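Local coordinates for protein anthranilate synthase component I (Streptococcus pneumoniae serotype 4, PDB 5KCK) that pairs with a second copy of itself as a component of a synthase, each chain built round large antiparallel beta sheets flanked by helices, at residues Val11-Pro14 / Ile15-Tyr18; Met196-Thr199 / Ala200-Ile204; Arg311-Ile314 / Gly315-Ser318; Tyr429-Ala433 / Gln434-Gln438. All coordinates share one frame; numbering follows the deposited sequence.

Contact 1. Residues Val11-Pro14 / Ile15-Tyr18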
ATOM      1  N   VAL A  11     -10.447  -8.999  -2.871  1.00 22.73           N
ATOM      2  CA  VAL A  11     -10.888 -10.351  -2.542  1.00 26.60           C
ATOM      3  C   VAL A  11      -9.841 -11.399  -2.872  1.00 29.94           C
ATOM      4  O   VAL A  11     -10.107 -12.596  -2.718  1.00 33.55           O
ATOM      5  CB  VAL A  11     -12.223 -10.709  -3.231  1.00 23.03           C
ATOM      6  CG1 VAL A  11     -13.316  -9.772  -2.800  1.00 25.96           C
ATOM      7  CG2 VAL A  11     -12.065 -10.730  -4.759  1.00 22.27           C
ATOM      8  N   LEU A  12      -8.663 -10.987  -3.317  1.00 29.83           N
ATOM      9  CA  LEU A  12      -7.611 -11.913  -3.692  1.00 24.11           C
ATOM     10  C   LEU A  12      -6.285 -11.184  -3.547  1.00 24.10           C
ATOM     11  O   LEU A  12      -6.166 -10.028  -3.945  1.00 28.59           O
ATOM     12  CB  LEU A  12      -7.798 -12.415  -5.134  1.00 18.58           C
ATOM     13  CG  LEU A  12      -6.941 -13.598  -5.588  1.00 23.26           C
ATOM     14  CD1 LEU A  12      -7.193 -14.802  -4.687  1.00 22.74           C
ATOM     15  CD2 LEU A  12      -7.241 -13.934  -7.044  1.00 23.27           C
ATOM     16  N   SER A  13      -5.312 -11.857  -2.955  1.00 31.13           N
ATOM     17  CA  SER A  13      -3.935 -11.414  -2.890  1.00 26.21           C
ATOM     18  C   SER A  13      -3.062 -12.356  -3.717  1.00 24.58           C
ATOM     19  O   SER A  13      -3.502 -13.449  -4.091  1.00 25.44           O
ATOM     20  CB  SER A  13      -3.453 -11.393  -1.433  1.00 19.84           C
ATOM     21  OG  SER A  13      -3.213 -12.719  -1.001  1.00 26.31           O
ATOM     22  N   PRO A  14      -1.827 -11.962  -4.049  1.00 25.46           N
ATOM     23  CA  PRO A  14      -0.972 -12.889  -4.812  1.00 26.89           C
ATOM     24  C   PRO A  14      -0.594 -14.126  -4.015  1.00 24.08           C
ATOM     25  O   PRO A  14      -0.371 -15.191  -4.605  1.00 23.56           O
ATOM     26  CB  PRO A  14       0.256 -12.039  -5.186  1.00 26.31           C
ATOM     27  CG  PRO A  14       0.228 -10.875  -4.303  1.00 23.94           C
ATOM     28  CD  PRO A  14      -1.200 -10.641  -3.875  1.00 21.71           C
ATOM     29  N   ILE A  15      -0.547 -14.028  -2.689  1.00 21.98           N
ATOM     30  CA  ILE A  15      -0.322 -15.216  -1.876  1.00 21.56           C
ATOM     31  C   ILE A  15      -1.513 -16.162  -1.968  1.00 29.43           C
ATOM     32  O   ILE A  15      -1.351 -17.366  -2.209  1.00 25.73           O
ATOM     33  CB  ILE A  15      -0.021 -14.818  -0.423  1.00 25.86           C
ATOM     34  CG1 ILE A  15       1.265 -13.983  -0.377  1.00 29.51           C
ATOM     35  CG2 ILE A  15       0.063 -16.063   0.461  1.00 24.53           C
ATOM     36  CD1 ILE A  15       2.462 -14.644  -1.041  1.00 19.93           C
ATOM     37  N   LEU A  16      -2.729 -15.634  -1.776  1.00 26.04           N
ATOM     38  CA  LEU A  16      -3.921 -16.473  -1.890  1.00 23.59           C
ATOM     39  C   LEU A  16      -4.015 -17.111  -3.269  1.00 26.66           C
ATOM     40  O   LEU A  16      -4.363 -18.290  -3.393  1.00 28.27           O
ATOM     41  CB  LEU A  16      -5.183 -15.661  -1.604  1.00 22.10           C
ATOM     42  CG  LEU A  16      -5.498 -15.255  -0.161  1.00 29.77           C
ATOM     43  CD1 LEU A  16      -6.792 -14.458  -0.123  1.00 24.35           C
ATOM     44  CD2 LEU A  16      -5.603 -16.480   0.748  1.00 32.27           C
ATOM     45  N   ALA A  17      -3.712 -16.352  -4.321  1.00 27.76           N
ATOM     46  CA  ALA A  17      -3.758 -16.930  -5.658  1.00 24.14           C
ATOM     47  C   ALA A  17      -2.778 -18.089  -5.778  1.00 23.12           C
ATOM     48  O   ALA A  17      -3.130 -19.169  -6.273  1.00 27.48           O
ATOM     49  CB  ALA A  17      -3.470 -15.858  -6.712  1.00 24.26           C
ATOM     50  N   TYR A  18      -1.544 -17.893  -5.303  1.00 25.65           N
ATOM     51  CA  TYR A  18      -0.537 -18.947  -5.411  1.00 26.32           C
ATOM     52  C   TYR A  18      -0.990 -20.221  -4.706  1.00 30.66           C
ATOM     53  O   TYR A  18      -0.867 -21.326  -5.252  1.00 31.45           O
ATOM     54  CB  TYR A  18       0.789 -18.464  -4.834  1.00 30.60           C
ATOM     55  CG  TYR A  18       1.963 -19.325  -5.233  1.00 34.08           C
ATOM     56  CD1 TYR A  18       2.297 -20.477  -4.522  1.00 38.81           C
ATOM     57  CD2 TYR A  18       2.728 -18.993  -6.331  1.00 29.81           C
ATOM     58  CE1 TYR A  18       3.382 -21.258  -4.902  1.00 36.13           C
ATOM     59  CE2 TYR A  18       3.813 -19.749  -6.706  1.00 38.15           C
ATOM     60  CZ  TYR A  18       4.132 -20.884  -5.999  1.00 32.60           C
ATOM     61  OH  TYR A  18       5.210 -21.624  -6.413  1.00 37.14           O
TER
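Ser13 caps the start of helix 14-20, its hydroxyl reaching forward to the backbone of Leu16 in the classic serine N-cap, with Pro14 as the first residue of the helix. Torsion about CA-CB sets OG between the backbone N and the carbonyl carbon (chi1 75°), and from there Ser13 OG receives Leu16 N at 3.1 Å in a nearly straight bond of 174°. The same hydroxyl is hydrogen-bonded to the main-chain O of Asp10 of the second subunit, which ties the helix start to the dimer contact. Leu16 folds its side chain back over this cap, with its CG 3.5 Å from Ser13 OG. Its CB is touched from another direction by the side chain of Leu12, which runs across it at a slant, Leu12 CD1 to Leu16 CB being 3.8 Å. The other branch of Leu12 goes to the next residue, CD2 lying 4.2 Å from Ala17 CB, so the isobutyl group straddles two successive positions of the first turn. Phe174 of the same chain packs on Leu12, whereas Leu16 meets Glu173 of the second subunit and Pro14 meets Arg234 of that subunit. Main-chain bonding of the helix begins at the capping residue itself, with Ala17 N giving its hydrogen to Ser13 O at 2.9 Å; the next bond runs from Tyr18 N to Pro14 O at 3.0 Å.

Contact 2. Residues Met196-Thr199 / Ala200-Ile204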
HETATM    1  N   MSE A 196     -32.055  31.330  -2.055  1.00 39.87           N
HETATM    2  CA  MSE A 196     -31.451  31.207  -0.726  1.00 46.13           C
HETATM    3  C   MSE A 196     -30.051  31.806  -0.706  1.00 42.06           C
HETATM    4  O   MSE A 196     -29.706  32.543   0.213  1.00 38.35           O
HETATM    5  CB  MSE A 196     -31.367  29.751  -0.274  1.00 45.98           C
HETATM    6  CG  MSE A 196     -32.686  29.027  -0.150  1.00 62.41           C
HETATM    7 SE   MSE A 196     -32.365  27.122   0.161  1.00 76.54          SE
HETATM    8  CE  MSE A 196     -34.198  26.477   0.013  1.00 81.91           C
ATOM      9  N   VAL A 197     -29.245  31.458  -1.714  1.00 38.20           N
ATOM     10  CA  VAL A 197     -27.923  32.061  -1.866  1.00 42.98           C
ATOM     11  C   VAL A 197     -28.037  33.579  -1.881  1.00 49.77           C
ATOM     12  O   VAL A 197     -27.282  34.286  -1.202  1.00 49.76           O
ATOM     13  CB  VAL A 197     -27.235  31.540  -3.140  1.00 48.65           C
ATOM     14  CG1 VAL A 197     -25.918  32.281  -3.372  1.00 38.99           C
ATOM     15  CG2 VAL A 197     -27.015  30.040  -3.049  1.00 36.82           C
ATOM     16  N   GLU A 198     -29.002  34.099  -2.647  1.00 41.57           N
ATOM     17  CA  GLU A 198     -29.193  35.544  -2.739  1.00 51.59           C
ATOM     18  C   GLU A 198     -29.527  36.144  -1.378  1.00 43.31           C
ATOM     19  O   GLU A 198     -28.978  37.182  -0.992  1.00 48.68           O
ATOM     20  CB  GLU A 198     -30.297  35.856  -3.756  1.00 57.43           C
ATOM     21  CG  GLU A 198     -30.817  37.289  -3.701  1.00 80.05           C
ATOM     22  CD  GLU A 198     -32.233  37.396  -3.137  1.00 88.67           C
ATOM     23  OE1 GLU A 198     -32.946  36.369  -3.097  1.00 88.51           O
ATOM     24  OE2 GLU A 198     -32.631  38.514  -2.735  1.00 87.17           O
ATOM     25  N   THR A 199     -30.438  35.502  -0.643  1.00 48.14           N
ATOM     26  CA  THR A 199     -30.821  35.989   0.678  1.00 46.67           C
ATOM     27  C   THR A 199     -29.621  36.024   1.617  1.00 44.18           C
ATOM     28  O   THR A 199     -29.382  37.023   2.306  1.00 42.28           O
ATOM     29  CB  THR A 199     -31.931  35.101   1.245  1.00 46.67           C
ATOM     30  OG1 THR A 199     -33.036  35.082   0.334  1.00 51.76           O
ATOM     31  CG2 THR A 199     -32.404  35.610   2.589  1.00 42.13           C
ATOM     32  N   ALA A 200     -28.846  34.936   1.644  1.00 39.84           N
ATOM     33  CA  ALA A 200     -27.650  34.892   2.476  1.00 39.39           C
ATOM     34  C   ALA A 200     -26.621  35.915   2.016  1.00 40.64           C
ATOM     35  O   ALA A 200     -25.997  36.593   2.843  1.00 40.95           O
ATOM     36  CB  ALA A 200     -27.049  33.484   2.467  1.00 37.06           C
ATOM     37  N   ARG A 201     -26.434  36.048   0.699  1.00 40.75           N
ATOM     38  CA  ARG A 201     -25.497  37.044   0.187  1.00 43.35           C
ATOM     39  C   ARG A 201     -25.869  38.440   0.675  1.00 48.62           C
ATOM     40  O   ARG A 201     -25.010  39.190   1.147  1.00 44.18           O
ATOM     41  CB  ARG A 201     -25.455  37.007  -1.342  1.00 44.06           C
ATOM     42  CG  ARG A 201     -24.276  37.771  -1.931  1.00 46.65           C
ATOM     43  CD  ARG A 201     -24.439  38.053  -3.413  1.00 52.24           C
ATOM     44  NE  ARG A 201     -25.540  38.975  -3.660  1.00 66.96           N
ATOM     45  CZ  ARG A 201     -26.624  38.677  -4.370  1.00 72.34           C
ATOM     46  NH1 ARG A 201     -26.752  37.480  -4.925  1.00 77.03           N
ATOM     47  NH2 ARG A 201     -27.577  39.585  -4.530  1.00 69.97           N
ATOM     48  N   ASP A 202     -27.155  38.790   0.597  1.00 44.51           N
ATOM     49  CA  ASP A 202     -27.589  40.118   1.012  1.00 51.40           C
ATOM     50  C   ASP A 202     -27.357  40.341   2.500  1.00 48.69           C
ATOM     51  O   ASP A 202     -26.977  41.445   2.911  1.00 49.22           O
ATOM     52  CB  ASP A 202     -29.061  40.329   0.668  1.00 54.22           C
ATOM     53  CG  ASP A 202     -29.288  40.519  -0.815  1.00 62.53           C
ATOM     54  OD1 ASP A 202     -28.292  40.723  -1.544  1.00 59.28           O
ATOM     55  OD2 ASP A 202     -30.462  40.477  -1.248  1.00 70.41           O
ATOM     56  N   LEU A 203     -27.600  39.316   3.324  1.00 45.71           N
ATOM     57  CA  LEU A 203     -27.324  39.441   4.753  1.00 43.61           C
ATOM     58  C   LEU A 203     -25.855  39.744   4.997  1.00 46.65           C
ATOM     59  O   LEU A 203     -25.518  40.616   5.806  1.00 48.97           O
ATOM     60  CB  LEU A 203     -27.723  38.165   5.486  1.00 41.83           C
ATOM     61  CG  LEU A 203     -29.215  37.876   5.617  1.00 42.04           C
ATOM     62  CD1 LEU A 203     -29.427  36.425   6.017  1.00 40.21           C
ATOM     63  CD2 LEU A 203     -29.827  38.813   6.635  1.00 43.30           C
ATOM     64  N   ILE A 204     -24.968  39.038   4.294  1.00 42.57           N
ATOM     65  CA  ILE A 204     -23.533  39.268   4.418  1.00 42.58           C
ATOM     66  C   ILE A 204     -23.181  40.700   4.024  1.00 46.25           C
ATOM     67  O   ILE A 204     -22.368  41.357   4.688  1.00 45.32           O
ATOM     68  CB  ILE A 204     -22.767  38.222   3.582  1.00 46.59           C
ATOM     69  CG1 ILE A 204     -22.964  36.824   4.184  1.00 42.18           C
ATOM     70  CG2 ILE A 204     -21.287  38.552   3.486  1.00 41.82           C
ATOM     71  CD1 ILE A 204     -22.467  35.693   3.311  1.00 38.27           C
TER
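Arg201 lays its guanidinium back along the aliphatic part of Glu198, one turn earlier on helix 190-205. The chain of Arg201 leaves the backbone extended and then bends at chi3 (66°), which swings the group toward the preceding turn: Arg201 NH1 comes to 3.8 Å from Glu198 CA, and NH2 to 4.1 Å from Glu198 CG. This is contact with methylene groups and main chain, since the carboxylate of Glu198 is turned elsewhere and its OE2 stays 5.5 Å from Arg201 NH2. Glu198 instead sends that oxygen toward Asp202, where Glu198 OE2 and Asp202 OD2 stand 3.3 Å apart with the two carboxylate planes almost perpendicular (84°). Asp202 meets the arginine with its other oxygen, OD1 forming a salt bridge to Arg201 NH2 at 3.3 Å. Beneath these side chains the helix is regular, the shortest of its bonds here joining Arg201 N to Val197 O at 2.7 Å. Around the helix, Thr199 turns its OG1 to the carbonyl of Gly195, and Thr199, Ala200 and Leu203 pack against helix 372-382. Two acidic groups so close would be expected to raise the proton affinity of at least one of them, an effect that the positive charge of Arg201 probably offsets; Arg205, whose guanidinium lies close to that of Arg201, adds a second positive charge to the cluster.

Contact 3. Residues Arg311-Ile314 / Gly315-Ser318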
ATOM      1  N   ARG A 311      -7.247  27.318  16.425  1.00 26.65           N
ATOM      2  CA  ARG A 311      -6.492  27.838  17.561  1.00 27.72           C
ATOM      3  C   ARG A 311      -7.419  28.249  18.703  1.00 34.28           C
ATOM      4  O   ARG A 311      -7.139  27.952  19.869  1.00 25.25           O
ATOM      5  CB  ARG A 311      -5.621  29.029  17.131  1.00 28.29           C
ATOM      6  CG  ARG A 311      -4.428  28.673  16.251  1.00 33.68           C
ATOM      7  CD  ARG A 311      -3.686  29.918  15.720  1.00 30.92           C
ATOM      8  NE  ARG A 311      -3.171  30.772  16.788  1.00 35.62           N
ATOM      9  CZ  ARG A 311      -3.371  32.086  16.866  1.00 43.62           C
ATOM     10  NH1 ARG A 311      -4.069  32.725  15.930  1.00 33.41           N
ATOM     11  NH2 ARG A 311      -2.861  32.766  17.883  1.00 39.46           N
ATOM     12  N   ASN A 312      -8.527  28.934  18.393  1.00 26.42           N
ATOM     13  CA  ASN A 312      -9.429  29.366  19.456  1.00 36.29           C
ATOM     14  C   ASN A 312     -10.216  28.193  20.047  1.00 32.24           C
ATOM     15  O   ASN A 312     -10.370  28.105  21.271  1.00 23.81           O
ATOM     16  CB  ASN A 312     -10.377  30.451  18.944  1.00 41.76           C
ATOM     17  CG  ASN A 312     -11.372  30.910  20.012  1.00 49.51           C
ATOM     18  OD1 ASN A 312     -12.579  30.679  19.896  1.00 51.96           O
ATOM     19  ND2 ASN A 312     -10.863  31.545  21.066  1.00 42.75           N
ATOM     20  N   ASP A 313     -10.733  27.292  19.201  1.00 25.48           N
ATOM     21  CA  ASP A 313     -11.458  26.126  19.711  1.00 26.56           C
ATOM     22  C   ASP A 313     -10.589  25.319  20.667  1.00 27.90           C
ATOM     23  O   ASP A 313     -10.999  25.011  21.791  1.00 27.42           O
ATOM     24  CB  ASP A 313     -11.945  25.239  18.558  1.00 39.36           C
ATOM     25  CG  ASP A 313     -13.137  25.833  17.809  1.00 62.79           C
ATOM     26  OD1 ASP A 313     -13.782  26.766  18.342  1.00 71.88           O
ATOM     27  OD2 ASP A 313     -13.437  25.358  16.686  1.00 66.75           O
ATOM     28  N   ILE A 314      -9.371  24.983  20.235  1.00 28.38           N
ATOM     29  CA  ILE A 314      -8.450  24.232  21.080  1.00 24.97           C
ATOM     30  C   ILE A 314      -8.054  25.057  22.303  1.00 27.05           C
ATOM     31  O   ILE A 314      -7.979  24.538  23.424  1.00 24.91           O
ATOM     32  CB  ILE A 314      -7.233  23.793  20.242  1.00 25.48           C
ATOM     33  CG1 ILE A 314      -7.667  22.724  19.230  1.00 28.50           C
ATOM     34  CG2 ILE A 314      -6.084  23.304  21.126  1.00 21.72           C
ATOM     35  CD1 ILE A 314      -6.548  22.228  18.316  1.00 22.20           C
ATOM     36  N   GLY A 315      -7.838  26.361  22.115  1.00 28.48           N
ATOM     37  CA  GLY A 315      -7.413  27.207  23.219  1.00 23.60           C
ATOM     38  C   GLY A 315      -8.427  27.283  24.345  1.00 26.64           C
ATOM     39  O   GLY A 315      -8.051  27.413  25.510  1.00 28.67           O
ATOM     40  N   ARG A 316      -9.719  27.190  24.019  1.00 28.07           N
ATOM     41  CA  ARG A 316     -10.757  27.237  25.046  1.00 28.64           C
ATOM     42  C   ARG A 316     -10.757  26.009  25.953  1.00 25.76           C
ATOM     43  O   ARG A 316     -11.283  26.084  27.063  1.00 28.83           O
ATOM     44  CB  ARG A 316     -12.141  27.383  24.405  1.00 25.49           C
ATOM     45  CG  ARG A 316     -12.380  28.720  23.713  1.00 36.85           C
ATOM     46  CD  ARG A 316     -13.874  28.989  23.480  1.00 44.66           C
ATOM     47  NE  ARG A 316     -14.590  27.862  22.877  1.00 49.70           N
ATOM     48  CZ  ARG A 316     -14.606  27.598  21.571  1.00 56.61           C
ATOM     49  NH1 ARG A 316     -13.934  28.373  20.727  1.00 58.12           N
ATOM     50  NH2 ARG A 316     -15.293  26.561  21.106  1.00 51.85           N
ATOM     51  N   ILE A 317     -10.182  24.888  25.522  1.00 22.81           N
ATOM     52  CA  ILE A 317     -10.235  23.658  26.301  1.00 19.30           C
ATOM     53  C   ILE A 317      -8.850  23.154  26.677  1.00 24.17           C
ATOM     54  O   ILE A 317      -8.711  22.004  27.094  1.00 23.48           O
ATOM     55  CB  ILE A 317     -11.015  22.556  25.558  1.00 19.99           C
ATOM     56  CG1 ILE A 317     -10.327  22.243  24.230  1.00 21.46           C
ATOM     57  CG2 ILE A 317     -12.477  22.962  25.346  1.00 19.64           C
ATOM     58  CD1 ILE A 317     -10.886  21.022  23.523  1.00 24.02           C
ATOM     59  N   SER A 318      -7.818  23.981  26.535  1.00 20.04           N
ATOM     60  CA  SER A 318      -6.454  23.518  26.734  1.00 20.15           C
ATOM     61  C   SER A 318      -5.692  24.465  27.650  1.00 20.83           C
ATOM     62  O   SER A 318      -6.170  25.548  28.004  1.00 27.24           O
ATOM     63  CB  SER A 318      -5.712  23.403  25.391  1.00 20.58           C
ATOM     64  OG  SER A 318      -6.358  22.503  24.510  1.00 32.19           O
TER
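Ile314 O is gripped by two donors, which come to it from opposite faces of its carbonyl plane. Ser318 OG gives its hydrogen at 2.8 Å to Ile314 O from above one face, and Ile317 N reaches the same oxygen from the other at 3.1 Å. The second bond spans only three residues, a tightened turn where helix 297-316 gives way to loop. With chi1 near -59°, OG of Ser318 is held beside its own backbone N, and the hydroxyl also touches the side chain of Ile314, OG to CG2 being 3.5 Å. A separate polar cluster forms round Arg316. Asp313 and Arg316 run side by side in the same direction, and their salt bridge is made through the anti lone pair of Asp313 OD1, which accepts from Arg316 NH1 at 2.9 Å; Arg316 NH2 adds a weak bond to that oxygen at 3.2 Å. The carboxylate stands almost square to the guanidinium, 87° between planes. Asn312 approaches the edge of the guanidinium, with a weak bond of 2.8 Å from Arg316 NH1 to Asn312 OD1, bent to 125°. NH1 is thus shared between two side-chain oxygens of the preceding turn, which limits the rotation of the group. The end of helix 297-316 is thereby set against two strands and a helix: Ile314 packs on strands 267-270 and 338-347, Ile317 lies against Ala357 and Ala360 of helix 354-361 and is bonded through its backbone to loop residue Leu349, and Arg316 NH2 makes a weak hydrogen bond to Ala360 O.

Contact 4. Residues Tyr429-Ala433 / Gln434-Gln438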
ATOM      1  N   TYR A 429     -19.656  37.514   0.131  1.00 54.01           N
ATOM      2  CA  TYR A 429     -20.307  38.743  -0.308  1.00 55.41           C
ATOM      3  C   TYR A 429     -20.387  38.844  -1.829  1.00 61.39           C
ATOM      4  O   TYR A 429     -21.323  39.459  -2.353  1.00 65.73           O
ATOM      5  CB  TYR A 429     -19.583  39.952   0.283  1.00 57.27           C
ATOM      6  CG  TYR A 429     -18.264  40.295  -0.372  1.00 55.06           C
ATOM      7  CD1 TYR A 429     -17.078  39.719   0.062  1.00 51.87           C
ATOM      8  CD2 TYR A 429     -18.205  41.214  -1.416  1.00 61.11           C
ATOM      9  CE1 TYR A 429     -15.870  40.041  -0.530  1.00 59.38           C
ATOM     10  CE2 TYR A 429     -17.004  41.539  -2.016  1.00 65.17           C
ATOM     11  CZ  TYR A 429     -15.840  40.953  -1.568  1.00 66.17           C
ATOM     12  OH  TYR A 429     -14.644  41.283  -2.166  1.00 67.67           O
ATOM     13  N   ASP A 430     -19.435  38.254  -2.554  1.00 61.39           N
ATOM     14  CA  ASP A 430     -19.425  38.296  -4.013  1.00 62.71           C
ATOM     15  C   ASP A 430     -19.768  36.943  -4.638  1.00 60.46           C
ATOM     16  O   ASP A 430     -19.278  36.616  -5.721  1.00 61.91           O
ATOM     17  CB  ASP A 430     -18.075  38.800  -4.526  1.00 69.51           C
ATOM     18  CG  ASP A 430     -16.907  37.936  -4.072  1.00 74.11           C
ATOM     19  OD1 ASP A 430     -17.039  37.227  -3.049  1.00 67.89           O
ATOM     20  OD2 ASP A 430     -15.846  37.981  -4.738  1.00 78.15           O
ATOM     21  N   SER A 431     -20.615  36.152  -3.980  1.00 52.89           N
ATOM     22  CA  SER A 431     -21.012  34.864  -4.533  1.00 54.15           C
ATOM     23  C   SER A 431     -21.946  35.052  -5.724  1.00 52.40           C
ATOM     24  O   SER A 431     -22.805  35.938  -5.729  1.00 55.26           O
ATOM     25  CB  SER A 431     -21.699  33.999  -3.466  1.00 43.15           C
ATOM     26  OG  SER A 431     -20.761  33.344  -2.624  1.00 49.35           O
ATOM     27  N   ILE A 432     -21.770  34.212  -6.739  1.00 50.37           N
ATOM     28  CA  ILE A 432     -22.679  34.137  -7.878  1.00 50.54           C
ATOM     29  C   ILE A 432     -23.567  32.919  -7.676  1.00 55.47           C
ATOM     30  O   ILE A 432     -23.071  31.790  -7.577  1.00 52.75           O
ATOM     31  CB  ILE A 432     -21.913  34.045  -9.204  1.00 52.52           C
ATOM     32  CG1 ILE A 432     -20.953  35.224  -9.343  1.00 52.41           C
ATOM     33  CG2 ILE A 432     -22.883  33.977 -10.377  1.00 52.07           C
ATOM     34  CD1 ILE A 432     -19.856  34.987 -10.349  1.00 53.50           C
ATOM     35  N   ALA A 433     -24.881  33.147  -7.626  1.00 47.51           N
ATOM     36  CA  ALA A 433     -25.804  32.100  -7.197  1.00 49.78           C
ATOM     37  C   ALA A 433     -25.746  30.887  -8.117  1.00 52.66           C
ATOM     38  O   ALA A 433     -25.811  29.743  -7.651  1.00 51.48           O
ATOM     39  CB  ALA A 433     -27.225  32.658  -7.131  1.00 49.40           C
ATOM     40  N   GLN A 434     -25.622  31.119  -9.426  1.00 53.17           N
ATOM     41  CA  GLN A 434     -25.567  30.019 -10.385  1.00 57.90           C
ATOM     42  C   GLN A 434     -24.308  29.184 -10.195  1.00 54.33           C
ATOM     43  O   GLN A 434     -24.359  27.950 -10.269  1.00 54.23           O
ATOM     44  CB  GLN A 434     -25.642  30.569 -11.813  1.00 65.31           C
ATOM     45  CG  GLN A 434     -25.487  29.518 -12.897  1.00 75.24           C
ATOM     46  CD  GLN A 434     -26.619  28.506 -12.901  1.00 84.07           C
ATOM     47  OE1 GLN A 434     -27.788  28.863 -12.750  1.00 95.15           O
ATOM     48  NE2 GLN A 434     -26.275  27.234 -13.071  1.00 80.82           N
ATOM     49  N   ASN A 435     -23.168  29.838  -9.957  1.00 45.46           N
ATOM     50  CA  ASN A 435     -21.932  29.104  -9.700  1.00 46.24           C
ATOM     51  C   ASN A 435     -22.047  28.244  -8.448  1.00 44.73           C
ATOM     52  O   ASN A 435     -21.554  27.113  -8.416  1.00 46.28           O
ATOM     53  CB  ASN A 435     -20.758  30.073  -9.568  1.00 48.70           C
ATOM     54  CG  ASN A 435     -20.470  30.816 -10.852  1.00 56.55           C
ATOM     55  OD1 ASN A 435     -21.241  30.746 -11.809  1.00 60.85           O
ATOM     56  ND2 ASN A 435     -19.356  31.543 -10.878  1.00 59.00           N
ATOM     57  N   GLU A 436     -22.698  28.759  -7.405  1.00 40.62           N
ATOM     58  CA  GLU A 436     -22.795  28.009  -6.161  1.00 38.21           C
ATOM     59  C   GLU A 436     -23.812  26.875  -6.248  1.00 41.07           C
ATOM     60  O   GLU A 436     -23.649  25.850  -5.576  1.00 35.85           O
ATOM     61  CB  GLU A 436     -23.135  28.955  -5.010  1.00 38.11           C
ATOM     62  CG  GLU A 436     -22.267  30.208  -4.953  1.00 47.64           C
ATOM     63  CD  GLU A 436     -20.832  29.964  -4.484  1.00 59.40           C
ATOM     64  OE1 GLU A 436     -20.253  30.894  -3.871  1.00 65.56           O
ATOM     65  OE2 GLU A 436     -20.275  28.868  -4.724  1.00 58.40           O
ATOM     66  N   TYR A 437     -24.866  27.037  -7.051  1.00 41.44           N
ATOM     67  CA  TYR A 437     -25.736  25.903  -7.338  1.00 40.47           C
ATOM     68  C   TYR A 437     -24.959  24.793  -8.032  1.00 43.18           C
ATOM     69  O   TYR A 437     -25.087  23.615  -7.674  1.00 37.99           O
ATOM     70  CB  TYR A 437     -26.921  26.344  -8.200  1.00 39.91           C
ATOM     71  CG  TYR A 437     -27.630  25.191  -8.872  1.00 39.77           C
ATOM     72  CD1 TYR A 437     -28.530  24.403  -8.171  1.00 41.53           C
ATOM     73  CD2 TYR A 437     -27.395  24.889 -10.210  1.00 46.91           C
ATOM     74  CE1 TYR A 437     -29.182  23.343  -8.781  1.00 38.54           C
ATOM     75  CE2 TYR A 437     -28.037  23.840 -10.827  1.00 45.04           C
ATOM     76  CZ  TYR A 437     -28.930  23.068 -10.112  1.00 46.44           C
ATOM     77  OH  TYR A 437     -29.570  22.019 -10.731  1.00 48.16           O
ATOM     78  N   GLN A 438     -24.131  25.161  -9.017  1.00 38.85           N
ATOM     79  CA  GLN A 438     -23.333  24.176  -9.739  1.00 45.90           C
ATOM     80  C   GLN A 438     -22.307  23.518  -8.827  1.00 46.30           C
ATOM     81  O   GLN A 438     -22.189  22.288  -8.797  1.00 44.97           O
ATOM     82  CB  GLN A 438     -22.641  24.836 -10.928  1.00 54.59           C
ATOM     83  CG  GLN A 438     -22.568  23.949 -12.154  1.00 66.64           C
ATOM     84  CD  GLN A 438     -23.944  23.551 -12.666  1.00 72.11           C
ATOM     85  OE1 GLN A 438     -24.723  24.395 -13.122  1.00 79.74           O
ATOM     86  NE2 GLN A 438     -24.251  22.261 -12.586  1.00 66.58           N
TER
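Glu436 curls back over the start of helix 433-446 to reach Ser431, in the loop just ahead of it. Its CB lies 3.8 Å from Ile432 O, and CG comes closer to that carbonyl oxygen, at 3.2 Å. With CG beside the backbone N (chi1 -48°), a bend at chi2 (-73°) then carries CD past the helix start to within 3.9 Å of Ser431 OG. At the tip, OE1 accepts a hydrogen bond of 2.8 Å from Ser431 OG through its anti lone pair, the one directed away from the other carboxylate oxygen. Ser431 OG is itself bonded to the backbone N of Val428, so the hydroxyl links carboxylate and loop, while the glutamate chain packs on Ala425 and Ile427 of strand 418-427. On another side of the turn, Ile432 crosses the amide of Asn435, its CD1 3.5 Å from Asn435 ND2. Glu436 N closes the first helical bond, to Ile432 O at 3.1 Å. With Ile432 as the N-cap, Ser431 and Glu436 occupy the N' and N4 positions, the pair that is apolar in a hydrophobic staple and here makes a polar bridge across a helix N-terminus.

Contacts 2 and 4 are direct neighbours, their centres about 10 Å apart although more than 200 residues separate them in the chain. Arg201 lies against the loop of contact 4, with its CG 3.4 Å from Tyr429 O and its CD 3.5 Å from Ser431 O, and Val197 CG1 meets Ala433 CA at 3.8 Å; helix 190-205 therefore packs beside the start of helix 433-446. Contact 3 belongs to the same later part of the chain but stands apart, its centre about 30 Å from that of contact 2 and 33 Å from that of contact 4. Contact 1, in the N-terminal region and at the subunit interface, is remote, its centre about 56 Å from that of contact 2.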